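PDB 5H5Z: MHC class I antigen from Ctenopharyngodon idella, which binds peptides in the groove of its alpha 1 and alpha 2 domains and, as in other class I molecules, probably presents them to T cells. Local coordinates for residues 118-123 with 134-139; 127-132 with 142-147; 210-215 with 248-253. One frame throughout, in Å; residues are numbered along the deposited sequence.

Contact 1 (118-123 with 134-139); sequences DFVSLD and PQAVIT
Phe119 and Val120 meet Ala136 and Thr139 in an apolar, largely buried strand-on-helix contact, where helix 134-145 packs on strand 117-123, next to the edge strand 128-131 that leads into the helix. The methyl group of Ala136 sits almost exactly on the axis of the Phe119 ring: CB of Ala136 lies 3.6 Å from the ring centroid and 6° off the normal, a CH-pi contact over one face. Phe119 carries its CG anti to the backbone N (chi1 -172°), and from there the ring extends beneath the first turn of the helix, with CZ of Phe119 reaching CA of Ala136 at 3.5 Å. The hydroxyl of Thr139 comes to the rim of the same ring, in its plane, 3.7 Å from OG1 of Thr139 to CE2 of Phe119, and the two side chains cross at about a right angle.

Phe119 and Val120 together form a classic beta bulge opposite Tyr112, which is consistent with two consecutive residues both packing against the helix in the alpha 2 part of the MHC platform. Val120 adds its CG1 branch, 3.8 Å from CB of Ala136. The short segments run at 41° to each other, with axes 7.7 Å apart at closest approach. Thr139 spends its hydroxyl on Arg82 and on the backbone of the bound peptide, while Trp92 meets the Phe119 ring edge-to-face; just before them on the strand, Asp118 OD1 is hydrogen-bonded to Trp61 of the beta-2-microglobulin chain.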
loop_
_atom_site.group_PDB
_atom_site.type_symbol
_atom_site.label_atom_id
_atom_site.label_comp_id
_atom_site.label_asym_id
_atom_site.label_seq_id
_atom_site.Cartn_x
_atom_site.Cartn_y
_atom_site.Cartn_z
ATOM N N ASP A 118 8.635 -13.489 -10.151
ATOM C CA ASP A 118 8.148 -14.805 -9.692
ATOM C C ASP A 118 9.263 -15.841 -9.663
ATOM O O ASP A 118 10.043 -15.954 -10.619
ATOM C CB ASP A 118 7.023 -15.325 -10.593
ATOM C CG ASP A 118 5.718 -14.570 -10.413
ATOM O OD1 ASP A 118 5.610 -13.728 -9.499
ATOM O OD2 ASP A 118 4.783 -14.834 -11.195
ATOM N N PHE A 119 9.339 -16.587 -8.563
ATOM C CA PHE A 119 10.304 -17.679 -8.430
ATOM C C PHE A 119 9.550 -19.008 -8.275
ATOM O O PHE A 119 9.591 -19.847 -9.175
ATOM C CB PHE A 119 11.262 -17.414 -7.261
ATOM C CG PHE A 119 12.411 -18.388 -7.169
ATOM C CD1 PHE A 119 13.508 -18.279 -8.018
ATOM C CD2 PHE A 119 12.402 -19.410 -6.217
ATOM C CE1 PHE A 119 14.570 -19.172 -7.929
ATOM C CE2 PHE A 119 13.463 -20.304 -6.120
ATOM C CZ PHE A 119 14.550 -20.184 -6.975
ATOM N N VAL A 120 8.853 -19.190 -7.151
ATOM C CA VAL A 120 7.950 -20.336 -6.969
ATOM C C VAL A 120 6.618 -19.888 -6.348
ATOM O O VAL A 120 6.584 -18.970 -5.525
ATOM C CB VAL A 120 8.553 -21.482 -6.102
ATOM C CG1 VAL A 120 9.681 -22.202 -6.827
ATOM C CG2 VAL A 120 9.019 -20.971 -4.742
ATOM N N SER A 121 5.533 -20.542 -6.756
ATOM C CA SER A 121 4.188 -20.225 -6.273
ATOM C C SER A 121 3.484 -21.516 -5.897
ATOM O O SER A 121 3.586 -22.520 -6.612
ATOM C CB SER A 121 3.373 -19.504 -7.354
ATOM O OG SER A 121 4.083 -18.412 -7.900
ATOM N N LEU A 122 2.767 -21.491 -4.777
ATOM C CA LEU A 122 2.037 -22.664 -4.337
ATOM C C LEU A 122 0.756 -22.858 -5.135
ATOM O O LEU A 122 -0.052 -21.934 -5.274
ATOM C CB LEU A 122 1.704 -22.575 -2.838
ATOM C CG LEU A 122 0.820 -23.670 -2.217
ATOM C CD1 LEU A 122 1.478 -25.040 -2.315
ATOM C CD2 LEU A 122 0.483 -23.334 -0.771
ATOM N N ASP A 123 0.589 -24.064 -5.664
ATOM C CA ASP A 123 -0.719 -24.543 -6.076
ATOM C C ASP A 123 -1.199 -25.488 -4.974
ATOM O O ASP A 123 -0.734 -26.632 -4.880
ATOM C CB ASP A 123 -0.636 -25.270 -7.421
ATOM C CG ASP A 123 -2.001 -25.693 -7.950
ATOM O OD1 ASP A 123 -2.928 -25.926 -7.144
ATOM O OD2 ASP A 123 -2.147 -25.804 -9.183
ATOM N N PRO A 134 14.034 -22.049 -14.842
ATOM C CA PRO A 134 14.855 -23.230 -14.549
ATOM C C PRO A 134 15.536 -23.183 -13.178
ATOM O O PRO A 134 15.657 -24.219 -12.522
ATOM C CB PRO A 134 15.907 -23.207 -15.662
ATOM C CG PRO A 134 15.223 -22.535 -16.796
ATOM C CD PRO A 134 14.377 -21.471 -16.162
ATOM N N GLN A 135 15.962 -21.992 -12.755
ATOM C CA GLN A 135 16.616 -21.801 -11.457
ATOM C C GLN A 135 15.711 -22.208 -10.300
ATOM O O GLN A 135 16.191 -22.670 -9.264
ATOM C CB GLN A 135 17.057 -20.343 -11.270
ATOM C CG GLN A 135 18.196 -19.888 -12.170
ATOM C CD GLN A 135 17.734 -19.427 -13.546
ATOM O OE1 GLN A 135 16.553 -19.521 -13.897
ATOM N NE2 GLN A 135 18.675 -18.924 -14.335
ATOM N N ALA A 136 14.403 -22.039 -10.479
ATOM C CA ALA A 136 13.435 -22.386 -9.439
ATOM C C ALA A 136 13.094 -23.875 -9.380
ATOM O O ALA A 136 12.574 -24.353 -8.370
ATOM C CB ALA A 136 12.169 -21.554 -9.592
ATOM N N VAL A 137 13.390 -24.604 -10.455
ATOM C CA VAL A 137 13.004 -26.023 -10.560
ATOM C C VAL A 137 13.679 -26.907 -9.499
ATOM O O VAL A 137 13.050 -27.820 -8.954
ATOM C CB VAL A 137 13.234 -26.577 -11.989
ATOM C CG1 VAL A 137 12.850 -28.048 -12.083
ATOM C CG2 VAL A 137 12.430 -25.771 -13.000
ATOM N N ILE A 138 14.945 -26.628 -9.199
ATOM C CA ILE A 138 15.651 -27.341 -8.125
ATOM C C ILE A 138 14.908 -27.191 -6.793
ATOM O O ILE A 138 14.754 -28.163 -6.047
ATOM C CB ILE A 138 17.114 -26.872 -7.990
ATOM C CG1 ILE A 138 17.898 -27.215 -9.262
ATOM C CG2 ILE A 138 17.777 -27.493 -6.763
ATOM C CD1 ILE A 138 19.215 -26.484 -9.391
ATOM N N THR A 139 14.437 -25.978 -6.513
ATOM C CA THR A 139 13.649 -25.687 -5.305
ATOM C C THR A 139 12.314 -26.438 -5.316
ATOM O O THR A 139 11.922 -27.035 -4.308
ATOM C CB THR A 139 13.436 -24.168 -5.133
ATOM O OG1 THR A 139 14.703 -23.541 -4.894
ATOM C CG2 THR A 139 12.482 -23.853 -3.968
#

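Contact 2 (127-132 with 142-147); sequences LTWTAA and KWEALA
Trp129 and Trp143 form the tight part of this contact, a T-shaped pair in which the edge of the helix residue Trp143 points at the face of the strand residue Trp129. The six-membered rings are inclined at 70° with centroids 4.9 Å apart. CE3 of Trp143 stands over the centre of the Trp129 indole and comes within 3.6 Å of its CE2, while CZ3 of Trp143 continues across the benzene half, 3.9 Å from CH2 of Trp129. A chi2 of only 11° turns the Trp143 ring so that this CE3-CZ3 edge leads. Its NE1 makes a hydrogen bond to the backbone of the bound peptide.

The more open flank is polar. Glu144 stretches its extended chain back to the strand, and the backbone N of Trp129 donates to its OE2 at 2.9 Å in a nearly straight bond (174°), using the anti lone pair of that oxygen. Lys140 forms a salt bridge with the same OE2, which would tend to stabilise the carboxylate, and also hydrogen-bonds the carbonyl O of Trp129, so both polar backbone groups meet this charged pair. Packing here is thin: CB of Thr128 touches OE2 of Glu144 at 3.5 Å. A water in the plane of the Trp129 ring joins NE1 of Trp129 to the carbonyl O of Trp143, though both bonds are weak.

Edge strand 128-131 packed under helix 134-145 is a feature of the alpha 2 half of the class I peptide-binding platform, and here Trp143 and Lys142 hold the peptide backbone.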
loop_
_atom_site.group_PDB
_atom_site.type_symbol
_atom_site.label_atom_id
_atom_site.label_comp_id
_atom_site.label_asym_id
_atom_site.label_seq_id
_atom_site.Cartn_x
_atom_site.Cartn_y
_atom_site.Cartn_z
ATOM N N LEU A 127 -0.970 -29.575 -4.595
ATOM C CA LEU A 127 0.125 -29.691 -3.626
ATOM C C LEU A 127 1.487 -29.704 -4.319
ATOM O O LEU A 127 2.361 -30.521 -4.010
ATOM C CB LEU A 127 -0.066 -30.918 -2.720
ATOM C CG LEU A 127 -1.204 -30.819 -1.699
ATOM C CD1 LEU A 127 -1.562 -32.187 -1.139
ATOM C CD2 LEU A 127 -0.828 -29.855 -0.584
ATOM N N THR A 128 1.648 -28.788 -5.271
ATOM C CA THR A 128 2.888 -28.649 -6.021
ATOM C C THR A 128 3.307 -27.186 -6.059
ATOM O O THR A 128 2.507 -26.290 -5.766
ATOM C CB THR A 128 2.749 -29.172 -7.469
ATOM O OG1 THR A 128 1.662 -28.503 -8.124
ATOM C CG2 THR A 128 2.518 -30.683 -7.489
ATOM N N TRP A 129 4.568 -26.958 -6.411
ATOM C CA TRP A 129 5.111 -25.618 -6.555
ATOM C C TRP A 129 5.377 -25.309 -8.018
ATOM O O TRP A 129 6.102 -26.040 -8.697
ATOM C CB TRP A 129 6.394 -25.471 -5.735
ATOM C CG TRP A 129 6.126 -25.496 -4.267
ATOM C CD1 TRP A 129 6.113 -26.594 -3.449
ATOM C CD2 TRP A 129 5.800 -24.376 -3.441
ATOM N NE1 TRP A 129 5.809 -26.221 -2.160
ATOM C CE2 TRP A 129 5.608 -24.866 -2.125
ATOM C CE3 TRP A 129 5.658 -23.001 -3.678
ATOM C CZ2 TRP A 129 5.288 -24.029 -1.053
ATOM C CZ3 TRP A 129 5.335 -22.168 -2.616
ATOM C CH2 TRP A 129 5.146 -22.685 -1.317
ATOM N N THR A 130 4.773 -24.230 -8.502
ATOM C CA THR A 130 5.017 -23.764 -9.860
ATOM C C THR A 130 6.328 -22.989 -9.887
ATOM O O THR A 130 6.475 -21.985 -9.191
ATOM C CB THR A 130 3.855 -22.894 -10.369
ATOM O OG1 THR A 130 2.639 -23.643 -10.272
ATOM C CG2 THR A 130 4.074 -22.475 -11.828
ATOM N N ALA A 131 7.277 -23.489 -10.676
ATOM C CA ALA A 131 8.575 -22.852 -10.862
ATOM C C ALA A 131 8.525 -21.931 -12.077
ATOM O O ALA A 131 8.181 -22.366 -13.177
ATOM C CB ALA A 131 9.657 -23.910 -11.039
ATOM N N ALA A 132 8.861 -20.659 -11.874
ATOM C CA ALA A 132 8.788 -19.653 -12.944
ATOM C C ALA A 132 9.943 -19.734 -13.944
ATOM O O ALA A 132 9.821 -19.278 -15.086
ATOM C CB ALA A 132 8.698 -18.255 -12.353
ATOM N N LYS A 142 13.004 -30.084 -4.373
ATOM C CA LYS A 142 13.379 -30.154 -2.963
ATOM C C LYS A 142 12.154 -29.987 -2.073
ATOM O O LYS A 142 11.947 -30.764 -1.138
ATOM C CB LYS A 142 14.419 -29.080 -2.621
ATOM C CG LYS A 142 14.856 -29.096 -1.162
ATOM C CD LYS A 142 15.583 -27.818 -0.781
ATOM C CE LYS A 142 15.797 -27.753 0.721
ATOM N NZ LYS A 142 16.819 -26.735 1.083
ATOM N N TRP A 143 11.342 -28.976 -2.376
ATOM C CA TRP A 143 10.169 -28.674 -1.552
ATOM C C TRP A 143 9.084 -29.740 -1.649
ATOM O O TRP A 143 8.415 -30.043 -0.657
ATOM C CB TRP A 143 9.641 -27.283 -1.885
ATOM C CG TRP A 143 10.446 -26.207 -1.219
ATOM C CD1 TRP A 143 11.646 -26.358 -0.573
ATOM C CD2 TRP A 143 10.128 -24.817 -1.147
ATOM N NE1 TRP A 143 12.084 -25.152 -0.093
ATOM C CE2 TRP A 143 11.172 -24.185 -0.431
ATOM C CE3 TRP A 143 9.056 -24.040 -1.605
ATOM C CZ2 TRP A 143 11.177 -22.817 -0.163
ATOM C CZ3 TRP A 143 9.067 -22.674 -1.350
ATOM C CH2 TRP A 143 10.122 -22.077 -0.635
ATOM N N GLU A 144 8.938 -30.334 -2.829
ATOM C CA GLU A 144 7.994 -31.432 -3.007
ATOM C C GLU A 144 8.429 -32.707 -2.252
ATOM O O GLU A 144 7.583 -33.448 -1.746
ATOM C CB GLU A 144 7.680 -31.651 -4.495
ATOM C CG GLU A 144 6.687 -30.615 -5.013
ATOM C CD GLU A 144 6.675 -30.423 -6.525
ATOM O OE1 GLU A 144 7.154 -31.299 -7.267
ATOM O OE2 GLU A 144 6.160 -29.375 -6.976
ATOM N N ALA A 145 9.739 -32.925 -2.132
ATOM C CA ALA A 145 10.275 -34.024 -1.315
ATOM C C ALA A 145 10.093 -33.774 0.185
ATOM O O ALA A 145 9.908 -34.715 0.957
ATOM C CB ALA A 145 11.746 -34.265 -1.635
ATOM N N LEU A 146 10.138 -32.504 0.591
ATOM C CA LEU A 146 10.028 -32.134 2.006
ATOM C C LEU A 146 8.594 -31.837 2.463
ATOM O O LEU A 146 8.379 -31.443 3.614
ATOM C CB LEU A 146 10.961 -30.958 2.332
ATOM C CG LEU A 146 12.470 -31.228 2.247
ATOM C CD1 LEU A 146 13.245 -29.923 2.284
ATOM C CD2 LEU A 146 12.956 -32.174 3.341
ATOM N N ALA A 147 7.629 -32.042 1.562
ATOM C CA ALA A 147 6.194 -31.821 1.823
ATOM C C ALA A 147 5.840 -30.385 2.233
ATOM O O ALA A 147 4.884 -30.155 2.998
ATOM C CB ALA A 147 5.656 -32.831 2.833
HETATM O O HOH W 1 5.905 -29.257 -1.440
#

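Contact 3 (210-215 with 248-253); sequences WQKNGQ and KNNRFS
Asn213 and Arg251 are joined by two hydrogen bonds in opposite directions. The backbone N of Asn213 donates to the carbonyl O of Arg251 at 2.8 Å, from above the carbonyl plane. In return, the backbone N of Arg251 donates to OD1 of Asn213, also at 2.8 Å and fairly straight (169°). The Asn213 side chain reaches this amide with its CG anti to its own carbonyl carbon (chi1 -58°). OD1 thereby stands in for a backbone carbonyl just past the end of the strand. One step inward, Gln211 and Ser253 form an antiparallel hydrogen-bonded pair, Gln211 N to Ser253 O at 2.9 Å and Ser253 N to Gln211 O at 3.0 Å. A water accepts from Gly214 N, donates to the carbonyl O of Arg251 and hydrogen-bonds with OG of Ser253. OG of Ser253 is also hydrogen-bonded to Arg264.

Outside this polar network, Lys212 and Phe252 make a non-hydrogen-bonded pair whose side chains share a sheet face. The extended lysine lies across the ring: CG of Lys212 sits 3.9 Å from the Phe252 centroid in a CH-pi contact offset toward the rim, and CD of Lys212 approaches CZ of Phe252 at 3.5 Å.

A type I' turn from Lys212 to Gln215 links strand 207-212 to the short strand 215-216, while 252-258 pairs along the other side of 207-212, in one sheet of the C1-set sandwich. Trp210 packs on Cys196, whose disulfide with Cys254 joins the two sheets, the tryptophan-on-disulfide core usual in immunoglobulin domains.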
loop_
_atom_site.group_PDB
_atom_site.type_symbol
_atom_site.label_atom_id
_atom_site.label_comp_id
_atom_site.label_asym_id
_atom_site.label_seq_id
_atom_site.Cartn_x
_atom_site.Cartn_y
_atom_site.Cartn_z
ATOM N N TRP A 210 -19.841 12.526 -13.173
ATOM C CA TRP A 210 -20.258 13.870 -13.515
ATOM C C TRP A 210 -21.593 13.801 -14.228
ATOM O O TRP A 210 -21.865 12.864 -14.962
ATOM C CB TRP A 210 -19.227 14.540 -14.416
ATOM C CG TRP A 210 -17.935 14.823 -13.746
ATOM C CD1 TRP A 210 -16.830 14.037 -13.747
ATOM C CD2 TRP A 210 -17.601 15.981 -12.982
ATOM N NE1 TRP A 210 -15.830 14.625 -13.030
ATOM C CE2 TRP A 210 -16.277 15.825 -12.550
ATOM C CE3 TRP A 210 -18.294 17.138 -12.623
ATOM C CZ2 TRP A 210 -15.632 16.772 -11.778
ATOM C CZ3 TRP A 210 -17.651 18.077 -11.861
ATOM C CH2 TRP A 210 -16.334 17.892 -11.445
ATOM N N GLN A 211 -22.436 14.793 -13.987
ATOM C CA GLN A 211 -23.708 14.875 -14.673
ATOM C C GLN A 211 -23.873 16.242 -15.325
ATOM O O GLN A 211 -23.442 17.255 -14.790
ATOM C CB GLN A 211 -24.866 14.591 -13.715
ATOM C CG GLN A 211 -25.056 13.115 -13.408
ATOM C CD GLN A 211 -26.469 12.775 -12.977
ATOM O OE1 GLN A 211 -27.128 13.556 -12.300
ATOM N NE2 GLN A 211 -26.937 11.603 -13.371
ATOM N N LYS A 212 -24.473 16.245 -16.505
ATOM C CA LYS A 212 -24.827 17.482 -17.169
ATOM C C LYS A 212 -26.342 17.535 -17.251
ATOM O O LYS A 212 -26.966 16.681 -17.860
ATOM C CB LYS A 212 -24.216 17.510 -18.568
ATOM C CG LYS A 212 -24.462 18.788 -19.348
ATOM C CD LYS A 212 -23.831 18.700 -20.726
ATOM C CE LYS A 212 -24.255 19.858 -21.614
ATOM N NZ LYS A 212 -23.821 19.646 -23.023
ATOM N N ASN A 213 -26.935 18.544 -16.632
ATOM C CA ASN A 213 -28.373 18.714 -16.710
ATOM C C ASN A 213 -29.107 17.455 -16.261
ATOM O O ASN A 213 -30.111 17.074 -16.851
ATOM C CB ASN A 213 -28.776 19.096 -18.135
ATOM C CG ASN A 213 -28.099 20.367 -18.602
ATOM O OD1 ASN A 213 -27.929 21.304 -17.830
ATOM N ND2 ASN A 213 -27.705 20.402 -19.870
ATOM N N GLY A 214 -28.593 16.810 -15.220
ATOM C CA GLY A 214 -29.221 15.627 -14.658
ATOM C C GLY A 214 -29.002 14.325 -15.401
ATOM O O GLY A 214 -29.657 13.333 -15.111
ATOM N N GLN A 215 -28.084 14.310 -16.357
ATOM C CA GLN A 215 -27.775 13.082 -17.080
ATOM C C GLN A 215 -26.287 12.801 -16.991
ATOM O O GLN A 215 -25.489 13.718 -16.878
ATOM C CB GLN A 215 -28.212 13.171 -18.539
ATOM C CG GLN A 215 -29.701 13.394 -18.734
ATOM C CD GLN A 215 -30.547 12.292 -18.128
ATOM O OE1 GLN A 215 -31.474 12.560 -17.370
ATOM N NE2 GLN A 215 -30.233 11.048 -18.463
ATOM N N LYS A 248 -21.273 27.606 -17.809
ATOM C CA LYS A 248 -22.247 28.697 -17.723
ATOM C C LYS A 248 -23.609 28.320 -18.312
ATOM O O LYS A 248 -24.640 28.650 -17.745
ATOM C CB LYS A 248 -21.701 29.964 -18.403
ATOM C CG LYS A 248 -22.725 31.081 -18.580
ATOM C CD LYS A 248 -22.095 32.354 -19.128
ATOM C CE LYS A 248 -23.179 33.339 -19.555
ATOM N NZ LYS A 248 -22.613 34.700 -19.805
ATOM N N ASN A 249 -23.597 27.631 -19.450
ATOM C CA ASN A 249 -24.823 27.343 -20.196
ATOM C C ASN A 249 -25.596 26.125 -19.695
ATOM O O ASN A 249 -26.761 25.939 -20.045
ATOM C CB ASN A 249 -24.510 27.185 -21.689
ATOM C CG ASN A 249 -23.992 28.464 -22.318
ATOM O OD1 ASN A 249 -24.405 29.567 -21.954
ATOM N ND2 ASN A 249 -23.084 28.321 -23.278
ATOM N N ASN A 250 -24.948 25.302 -18.875
ATOM C CA ASN A 250 -25.553 24.057 -18.409
ATOM C C ASN A 250 -25.451 23.877 -16.899
ATOM O O ASN A 250 -24.781 24.653 -16.217
ATOM C CB ASN A 250 -24.938 22.861 -19.146
ATOM C CG ASN A 250 -24.953 23.042 -20.655
ATOM O OD1 ASN A 250 -24.023 23.605 -21.237
ATOM N ND2 ASN A 250 -26.018 22.577 -21.294
ATOM N N ARG A 251 -26.127 22.858 -16.378
ATOM C CA ARG A 251 -26.085 22.562 -14.955
ATOM C C ARG A 251 -25.258 21.308 -14.709
ATOM O O ARG A 251 -25.783 20.192 -14.716
ATOM C CB ARG A 251 -27.497 22.411 -14.387
ATOM C CG ARG A 251 -28.269 23.717 -14.284
ATOM C CD ARG A 251 -29.678 23.499 -13.754
ATOM N NE ARG A 251 -29.684 23.018 -12.371
ATOM C CZ ARG A 251 -30.781 22.842 -11.634
ATOM N NH1 ARG A 251 -30.672 22.399 -10.388
ATOM N NH2 ARG A 251 -31.983 23.110 -12.134
ATOM N N PHE A 252 -23.962 21.503 -14.517
ATOM C CA PHE A 252 -23.060 20.406 -14.216
ATOM C C PHE A 252 -23.022 20.144 -12.718
ATOM O O PHE A 252 -23.163 21.061 -11.908
ATOM C CB PHE A 252 -21.648 20.706 -14.720
ATOM C CG PHE A 252 -21.464 20.488 -16.197
ATOM C CD1 PHE A 252 -21.101 19.233 -16.688
ATOM C CD2 PHE A 252 -21.635 21.536 -17.098
ATOM C CE1 PHE A 252 -20.923 19.030 -18.049
ATOM C CE2 PHE A 252 -21.457 21.338 -18.462
ATOM C CZ PHE A 252 -21.102 20.084 -18.937
ATOM N N SER A 253 -22.828 18.883 -12.357
ATOM C CA SER A 253 -22.664 18.502 -10.963
ATOM C C SER A 253 -21.764 17.277 -10.867
ATOM O O SER A 253 -21.625 16.535 -11.839
ATOM C CB SER A 253 -24.026 18.209 -10.324
ATOM O OG SER A 253 -24.661 17.114 -10.964
HETATM O O HOH W 2 -26.401 17.992 -13.126
#

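Contact 1 uses the first part of helix 134-145 and contact 2 its last turns, with centres about 8 Å apart. Both press this helix against neighbouring strands of the same eight-stranded sheet, 117-123 and 128-131, and their segments alternate along the chain. Backbone pairing of the two strands, as between Ser121 and Thr130, joins the contacts directly, so the two form one continuous strand-helix interface in the alpha 2 half of the platform. Contact 3 comes later in the chain and lies on the opposite side of its centre, about 55 Å from contact 1 and about 59 Å from contact 2 between centres. It belongs to the immunoglobulin domain, separate from the peptide-binding platform.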